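Local coordinates for protein L-2,4-diaminobutyric acid acetyltransferase (Geobacillus sp., PDB 6SLL) that catalyses the acetylation of L-2,4-diaminobutyrate with acetyl coenzyme A, a step in the biosynthesis of the chemical chaperone ectoine, at residues B[34-39]-B[71-76]. Sequence-based numbering, arbitrary orientation.
Sequences ELIRDT and VGFISA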
# COMPACT_ATOMS: atom_id res chain seq x y z
N GLU B 34 -6.87 -14.21 -0.85
CA GLU B 34 -6.77 -15.67 -0.97
C GLU B 34 -5.89 -16.11 -2.10
O GLU B 34 -5.06 -17.06 -1.98
CB GLU B 34 -8.17 -16.28 -1.12
CG GLU B 34 -9.00 -16.17 0.18
CD GLU B 34 -10.40 -16.60 0.07
OE1 GLU B 34 -10.93 -16.58 -1.05
OE2 GLU B 34 -10.99 -16.93 1.11
N LEU B 35 -5.98 -15.40 -3.27
CA LEU B 35 -5.08 -15.69 -4.40
C LEU B 35 -3.62 -15.51 -4.04
O LEU B 35 -2.78 -16.35 -4.29
CB LEU B 35 -5.45 -14.81 -5.62
CG LEU B 35 -4.57 -14.90 -6.81
CD1 LEU B 35 -4.89 -16.13 -7.62
CD2 LEU B 35 -4.74 -13.74 -7.76
N ILE B 36 -3.31 -14.37 -3.39
CA ILE B 36 -1.93 -14.10 -2.98
C ILE B 36 -1.48 -15.15 -1.98
O ILE B 36 -0.37 -15.71 -2.12
CB ILE B 36 -1.78 -12.70 -2.41
CG1 ILE B 36 -2.26 -11.61 -3.37
CG2 ILE B 36 -0.37 -12.43 -1.92
CD1 ILE B 36 -1.55 -11.60 -4.65
N ARG B 37 -2.29 -15.45 -1.02
CA ARG B 37 -1.82 -16.47 -0.08
C ARG B 37 -1.60 -17.80 -0.67
O ARG B 37 -0.57 -18.46 -0.33
CB ARG B 37 -2.87 -16.68 0.87
CG ARG B 37 -2.65 -17.86 1.78
CD ARG B 37 -3.85 -18.31 2.60
NE ARG B 37 -4.84 -18.84 1.67
CZ ARG B 37 -6.17 -18.89 1.95
NH1 ARG B 37 -6.66 -18.51 3.10
NH2 ARG B 37 -7.01 -19.30 0.97
N ASP B 38 -2.40 -18.17 -1.61
CA ASP B 38 -2.20 -19.45 -2.28
C ASP B 38 -1.03 -19.55 -3.24
O ASP B 38 -0.65 -20.63 -3.66
CB ASP B 38 -3.51 -19.85 -2.90
CG ASP B 38 -4.60 -20.19 -1.77
OD1 ASP B 38 -4.17 -20.42 -0.58
OD2 ASP B 38 -5.75 -20.12 -2.23
N THR B 39 -0.42 -18.46 -3.58
CA THR B 39 0.83 -18.62 -4.45
C THR B 39 1.97 -19.34 -3.69
O THR B 39 2.83 -19.96 -4.28
CB THR B 39 1.31 -17.32 -5.12
OG1 THR B 39 1.78 -16.48 -4.06
CG2 THR B 39 0.06 -16.68 -5.81
N VAL B 71 -8.38 -15.47 -11.03
CA VAL B 71 -7.20 -16.23 -11.39
C VAL B 71 -5.94 -15.42 -11.53
O VAL B 71 -4.87 -15.97 -11.73
CB VAL B 71 -7.46 -17.14 -12.59
CG1 VAL B 71 -8.56 -18.19 -12.29
CG2 VAL B 71 -7.73 -16.35 -13.83
N GLY B 72 -6.06 -14.07 -11.54
CA GLY B 72 -4.89 -13.22 -11.67
C GLY B 72 -5.13 -11.91 -11.02
O GLY B 72 -6.26 -11.39 -10.95
N PHE B 73 -4.03 -11.29 -10.57
CA PHE B 73 -4.07 -9.92 -9.96
C PHE B 73 -2.73 -9.28 -10.24
O PHE B 73 -1.66 -9.90 -10.13
CB PHE B 73 -4.32 -10.03 -8.46
CG PHE B 73 -4.31 -8.71 -7.73
CD1 PHE B 73 -5.35 -7.85 -7.85
CD2 PHE B 73 -3.30 -8.40 -6.85
CE1 PHE B 73 -5.40 -6.67 -7.12
CE2 PHE B 73 -3.30 -7.25 -6.10
CZ PHE B 73 -4.36 -6.38 -6.24
N ILE B 74 -2.81 -7.97 -10.51
CA ILE B 74 -1.63 -7.06 -10.45
C ILE B 74 -1.99 -5.89 -9.63
O ILE B 74 -2.98 -5.17 -9.92
CB ILE B 74 -1.13 -6.62 -11.87
CG1 ILE B 74 -0.79 -7.71 -12.68
CG2 ILE B 74 0.05 -5.64 -11.66
CD1 ILE B 74 -0.17 -7.33 -14.00
N SER B 75 -1.14 -5.56 -8.64
CA SER B 75 -1.22 -4.29 -7.95
C SER B 75 -0.09 -3.36 -8.42
O SER B 75 1.06 -3.79 -8.60
CB SER B 75 -1.11 -4.47 -6.47
OG SER B 75 0.02 -5.24 -6.10
N ALA B 76 -0.44 -2.09 -8.60
CA ALA B 76 0.56 -1.10 -8.97
C ALA B 76 0.06 0.22 -8.53
O ALA B 76 -1.12 0.47 -8.26
CB ALA B 76 0.77 -1.10 -10.49
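Leu-35 and Ile-36 of helix 29-39 pack on Phe-73 and the neighbouring backbone of strand 69-78, a buried apolar helix-on-sheet contact. The axes of segments 34-39 and 71-76 run nearly at right angles (100°) and approach to 9.2 Å. Leu-35 does most of the touching. With chi1 at 175°, its CG lies anti to the backbone N and points the branch toward the strand. Leu-35 CD2 rests on the peptide joining Gly-72 to Phe-73, 3.8 Å from Gly-72 C. The same methyl lies alongside the base of the aromatic side chain, with Leu-35 CD2 3.8 Å from Phe-73 CB. Leu-35 CD1 reaches the carbonyl group of Val-71, whose own side chain turns to the other face of the sheet and meets Ile-102 of helix 102-112. Cutting Leu-35 back to an alanine would remove both methyls and would probably open a gap over the Gly-72 to Phe-73 peptide and take this apolar contact from Phe-73 CB.

In this GNAT fold, helices 29-39 and 102-112 pack on opposite faces of the central sheet. Val-71 and Gly-72 form a classic beta bulge opposite Ala-64 of strand 62-66. Ile-36 makes the looser touch: Ile-36 CD1 comes obliquely to the ring, 4.3 Å from Phe-73 CD2. On the ring, Ser-75 N sits 3.7 Å above one face, offset toward the rim. Ile-36 also touches Leu-42, which belongs to the substrate pocket, and its side chain lies near a bound 2,4-diaminobutyric acid.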